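Local coordinates for protein similar to sp|P32453 Saccharomyces cerevisiae YNL315c ATP11 (Candida glabrata CBS 138, PDB 2P4F) that is an ATP11-family protein, probably a mitochondrial chaperone that binds unfolded protein, as its relatives do in assembling the F1 part of ATP synthase, at residues Tyr204-His207 with Gln208-Lys212; Ser240-Leu244 with Gln245-Leu249. All coordinates share one frame; numbering follows the deposited sequence.

Contact 1: residues Tyr204-His207 with Gln208-Lys212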
loop_
_atom_site.group_PDB
_atom_site.type_symbol
_atom_site.label_atom_id
_atom_site.label_comp_id
_atom_site.label_asym_id
_atom_site.label_seq_id
_atom_site.Cartn_x
_atom_site.Cartn_y
_atom_site.Cartn_z
ATOM N N TYR A 204 -8.726 -6.850 -15.853
ATOM C CA TYR A 204 -7.621 -7.718 -15.421
ATOM C C TYR A 204 -7.729 -9.150 -15.928
ATOM O O TYR A 204 -6.732 -9.881 -15.836
ATOM C CB TYR A 204 -7.510 -7.692 -13.901
ATOM C CG TYR A 204 -8.444 -8.561 -13.103
ATOM C CD1 TYR A 204 -7.981 -9.675 -12.440
ATOM C CD2 TYR A 204 -9.801 -8.241 -12.972
ATOM C CE1 TYR A 204 -8.783 -10.517 -11.673
ATOM C CE2 TYR A 204 -10.613 -9.078 -12.214
ATOM C CZ TYR A 204 -10.119 -10.190 -11.579
ATOM O OH TYR A 204 -10.923 -11.013 -10.813
ATOM N N LYS A 205 -8.880 -9.571 -16.454
ATOM C CA LYS A 205 -8.975 -10.937 -17.012
ATOM C C LYS A 205 -8.995 -10.919 -18.520
ATOM O O LYS A 205 -9.309 -11.927 -19.176
ATOM C CB LYS A 205 -10.254 -11.633 -16.431
ATOM C CG LYS A 205 -9.960 -11.895 -14.950
ATOM C CD LYS A 205 -10.853 -12.775 -14.140
ATOM C CE LYS A 205 -12.068 -12.152 -13.748
ATOM N NZ LYS A 205 -13.063 -12.873 -12.881
ATOM N N LEU A 206 -8.681 -9.735 -19.103
ATOM C CA LEU A 206 -8.808 -9.638 -20.573
ATOM C C LEU A 206 -7.561 -10.091 -21.327
ATOM O O LEU A 206 -7.646 -10.651 -22.428
ATOM C CB LEU A 206 -9.079 -8.183 -20.940
ATOM C CG LEU A 206 -9.530 -7.765 -22.305
ATOM C CD1 LEU A 206 -10.707 -8.603 -22.805
ATOM C CD2 LEU A 206 -9.908 -6.285 -22.270
ATOM N N HIS A 207 -6.399 -9.818 -20.762
ATOM C CA HIS A 207 -5.135 -10.109 -21.399
ATOM C C HIS A 207 -4.019 -10.041 -20.348
ATOM O O HIS A 207 -4.258 -9.301 -19.372
ATOM C CB HIS A 207 -4.886 -9.054 -22.460
ATOM C CG HIS A 207 -3.663 -9.306 -23.282
ATOM N ND1 HIS A 207 -2.396 -8.952 -22.901
ATOM C CD2 HIS A 207 -3.559 -9.905 -24.489
ATOM C CE1 HIS A 207 -1.548 -9.314 -23.845
ATOM N NE2 HIS A 207 -2.218 -9.901 -24.834
ATOM N N GLN A 208 -2.915 -10.766 -20.548
ATOM C CA GLN A 208 -1.846 -10.723 -19.525
ATOM C C GLN A 208 -1.341 -9.301 -19.307
ATOM O O GLN A 208 -0.870 -8.987 -18.206
ATOM C CB GLN A 208 -0.702 -11.649 -19.874
ATOM C CG GLN A 208 -0.003 -11.374 -21.181
ATOM C CD GLN A 208 -0.619 -12.099 -22.361
ATOM O OE1 GLN A 208 -1.821 -12.388 -22.357
ATOM N NE2 GLN A 208 0.196 -12.351 -23.379
ATOM N N ASP A 209 -1.445 -8.443 -20.307
ATOM C CA ASP A 209 -0.911 -7.082 -20.074
ATOM C C ASP A 209 -1.728 -6.284 -19.056
ATOM O O ASP A 209 -1.195 -5.397 -18.334
ATOM C CB ASP A 209 -0.821 -6.290 -21.369
ATOM C CG ASP A 209 0.211 -6.900 -22.290
ATOM O OD1 ASP A 209 1.019 -7.786 -21.917
ATOM O OD2 ASP A 209 0.222 -6.481 -23.459
ATOM N N PHE A 210 -3.020 -6.603 -18.995
ATOM C CA PHE A 210 -3.924 -5.912 -18.055
ATOM C C PHE A 210 -4.066 -6.676 -16.740
ATOM O O PHE A 210 -4.556 -6.112 -15.726
ATOM C CB PHE A 210 -5.301 -5.774 -18.702
ATOM C CG PHE A 210 -5.242 -5.052 -20.037
ATOM C CD1 PHE A 210 -4.505 -3.887 -20.154
ATOM C CD2 PHE A 210 -5.921 -5.553 -21.132
ATOM C CE1 PHE A 210 -4.424 -3.202 -21.326
ATOM C CE2 PHE A 210 -5.847 -4.862 -22.338
ATOM C CZ PHE A 210 -5.103 -3.704 -22.428
ATOM N N ALA A 211 -3.643 -7.938 -16.746
ATOM C CA ALA A 211 -3.734 -8.800 -15.588
ATOM C C ALA A 211 -2.668 -8.398 -14.574
ATOM O O ALA A 211 -2.811 -8.574 -13.356
ATOM C CB ALA A 211 -3.536 -10.262 -15.993
ATOM N N LYS A 212 -1.554 -7.828 -15.051
ATOM C CA LYS A 212 -0.514 -7.296 -14.157
ATOM C C LYS A 212 -1.016 -6.092 -13.346
ATOM O O LYS A 212 -1.649 -5.224 -13.914
ATOM C CB LYS A 212 0.662 -6.928 -15.061
ATOM C CG LYS A 212 1.902 -6.248 -14.648
ATOM C CD LYS A 212 2.925 -6.160 -15.792
ATOM C CE LYS A 212 2.340 -5.383 -16.967
ATOM N NZ LYS A 212 3.316 -4.396 -17.519
#
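With CG swung anti to the backbone N (chi1 -175°), H207 brings its ring beside the start of helix 208-211, and Q208, its CG between its own N and carbonyl carbon and its chain bent at chi2, folds back to meet it. This is a helix N-cap made by a histidine, at the start of the short surface helix in the connection between strands 193-200 and 215-220. The capping bond runs from D209 N to H207 ND1, 2.8 Å long and nearly straight at 169°, with the donor tilted a little from the ring plane. Because ND1 accepts here, any proton on a neutral ring would be expected on NE2. The amide of Q208 lies stacked on one face of the imidazole, the two planes only 7° apart, and Q208 CD comes to 3.3 Å from H207 CE1. D209 runs alongside, pointing the same way as the histidine, and its OD2 stands 3.4 Å from H207 CE1; the carboxylate is turned steeply against the ring, and its charge would probably polarise that C-H. The capping bond, with the amide over one face, probably holds the ring in this orientation. The H207 carbonyl takes part as well: F210 N donates to H207 O over 3.0 Å from well above the carbonyl plane, and A211 N adds a weak bond to the same oxygen. F210 turns its CB toward the preceding loop, where L206 CB sits at the edge of the phenyl ring, 4.1 Å from F210 CD2. Farther back, Y204, whose ring meets that of Y183 edge-to-face, closes the loop through its backbone: Y204 CA makes a CH...O contact with F210 O at 3.5 Å, while Y204 O lies 3.2 Å from A211 CA.

Contact 2: residues Ser240-Leu244 with Gln245-Leu249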
loop_
_atom_site.group_PDB
_atom_site.type_symbol
_atom_site.label_atom_id
_atom_site.label_comp_id
_atom_site.label_asym_id
_atom_site.label_seq_id
_atom_site.Cartn_x
_atom_site.Cartn_y
_atom_site.Cartn_z
ATOM N N SER A 240 0.707 1.793 -18.227
ATOM C CA SER A 240 -0.660 1.923 -17.756
ATOM C C SER A 240 -1.147 3.355 -17.852
ATOM O O SER A 240 -0.308 4.249 -18.025
ATOM C CB SER A 240 -0.734 1.484 -16.287
ATOM O OG SER A 240 -0.281 2.567 -15.491
ATOM N N ASN A 241 -2.443 3.625 -17.717
ATOM C CA ASN A 241 -2.858 5.039 -17.757
ATOM C C ASN A 241 -3.108 5.527 -16.335
ATOM O O ASN A 241 -3.956 6.376 -16.044
ATOM C CB ASN A 241 -4.095 5.219 -18.631
ATOM C CG ASN A 241 -5.240 4.426 -18.019
ATOM O OD1 ASN A 241 -4.993 3.611 -17.117
ATOM N ND2 ASN A 241 -6.448 4.669 -18.497
ATOM N N VAL A 242 -2.343 4.958 -15.406
ATOM C CA VAL A 242 -2.345 5.442 -14.047
ATOM C C VAL A 242 -1.104 6.307 -13.857
ATOM O O VAL A 242 0.029 5.824 -14.034
ATOM C CB VAL A 242 -2.346 4.308 -13.008
ATOM C CG1 VAL A 242 -2.260 4.869 -11.579
ATOM C CG2 VAL A 242 -3.602 3.461 -13.177
ATOM N N SER A 243 -1.273 7.570 -13.501
ATOM C CA SER A 243 -0.107 8.415 -13.275
ATOM C C SER A 243 0.479 8.192 -11.894
ATOM O O SER A 243 -0.112 7.552 -11.036
ATOM C CB SER A 243 -0.487 9.899 -13.438
ATOM O OG SER A 243 -1.241 10.324 -12.312
ATOM N N LEU A 244 1.656 8.746 -11.656
ATOM C CA LEU A 244 2.249 8.633 -10.310
ATOM C C LEU A 244 1.369 9.349 -9.312
ATOM O O LEU A 244 1.169 8.940 -8.179
ATOM C CB LEU A 244 3.654 9.226 -10.435
ATOM C CG LEU A 244 4.618 8.897 -9.312
ATOM C CD1 LEU A 244 4.734 7.385 -9.078
ATOM C CD2 LEU A 244 5.994 9.475 -9.586
ATOM N N GLN A 245 0.758 10.455 -9.728
ATOM C CA GLN A 245 -0.174 11.149 -8.854
ATOM C C GLN A 245 -1.412 10.300 -8.564
ATOM O O GLN A 245 -1.868 10.321 -7.410
ATOM C CB GLN A 245 -0.566 12.492 -9.483
ATOM C CG GLN A 245 0.680 13.222 -9.971
ATOM C CD GLN A 245 1.041 12.915 -11.413
ATOM O OE1 GLN A 245 1.982 12.182 -11.695
ATOM N NE2 GLN A 245 0.286 13.470 -12.369
ATOM N N ASP A 246 -1.913 9.592 -9.576
ATOM C CA ASP A 246 -3.095 8.764 -9.314
ATOM C C ASP A 246 -2.707 7.701 -8.296
ATOM O O ASP A 246 -3.483 7.377 -7.385
ATOM C CB ASP A 246 -3.638 8.082 -10.548
ATOM C CG ASP A 246 -4.173 8.953 -11.660
ATOM O OD1 ASP A 246 -4.755 10.040 -11.402
ATOM O OD2 ASP A 246 -4.006 8.533 -12.852
ATOM N N ALA A 247 -1.518 7.138 -8.480
ATOM C CA ALA A 247 -1.108 6.057 -7.553
ATOM C C ALA A 247 -0.938 6.557 -6.125
ATOM O O ALA A 247 -1.271 5.917 -5.123
ATOM C CB ALA A 247 0.185 5.457 -8.128
ATOM N N GLN A 248 -0.371 7.764 -5.969
ATOM C CA GLN A 248 -0.253 8.401 -4.663
ATOM C C GLN A 248 -1.597 8.592 -3.973
ATOM O O GLN A 248 -1.720 8.371 -2.748
ATOM C CB GLN A 248 0.444 9.774 -4.796
ATOM C CG GLN A 248 1.859 9.690 -5.334
ATOM C CD GLN A 248 2.446 11.023 -5.761
ATOM O OE1 GLN A 248 1.779 11.975 -6.194
ATOM N NE2 GLN A 248 3.767 11.166 -5.658
ATOM N N LEU A 249 -2.579 9.012 -4.769
ATOM C CA LEU A 249 -3.907 9.258 -4.153
ATOM C C LEU A 249 -4.569 7.930 -3.796
ATOM O O LEU A 249 -5.239 7.797 -2.758
ATOM C CB LEU A 249 -4.724 10.153 -5.063
ATOM C CG LEU A 249 -4.747 11.687 -4.904
ATOM C CD1 LEU A 249 -3.726 12.250 -3.906
ATOM C CD2 LEU A 249 -4.563 12.390 -6.248
HETATM O O HOH W 1 3.151 9.805 -13.883
#
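The backbone stays extended through V242 and S243 (psi 121° and 170°) and then turns helical at L244, which leads into helix 244-257. S243 and D246 form a capping box at its N-terminus. The serine OG, set between its own N and carbonyl carbon (chi1 74°), accepts from D246 N at 2.9 Å; in return S243 N donates to D246 OD2 over 3.0 Å, an almost straight bond that meets the oxygen from above the carboxylate plane. OD2 also forms a salt bridge with R163, so one carboxylate oxygen serves both the cap and a neighbouring charge, and the cation together with the helix N-terminus would probably favour the ionised acid. Behind the box, V242 crosses D246 obliquely, its CG1 3.6 Å from D246 CB, and continues to the methyl of A247, with L161 of strand 156-162 against both V242 and D246. The helical bonds begin at once, from A247 N to S243 O and from Q248 N to L244 O. L244 and A247 rest on V236, and L244 and Q248 on L134, seating this first turn against two strands of the sheet. On the solvent side Q245 bends at chi2 to bring its amide beside the cap. A water accepts from L244 N at 2.9 Å and donates weakly to Q245 OE1.

Overall arrangement
Both contacts are helix N-caps, met in series along the chain: contact 1 closes before strands 215-220 and 229-236, and contact 2 opens after them. Their centres are about 18 Å apart and their nearest atoms about 7 Å, without touching. Contact 1 is the more peripheral, its centre about 20 Å from the centre of the chain, against about 13 Å for the centre of contact 2, and all its touching residues lie at least partly exposed, whereas contact 2 seats its helix on the antiparallel sheet. E237 joins their surroundings: its carboxylate pairs with K212, at the end of contact 1, and its carbonyl oxygen is hydrogen-bonded to S240 OG in contact 2. D239 is a second acidic partner of K212.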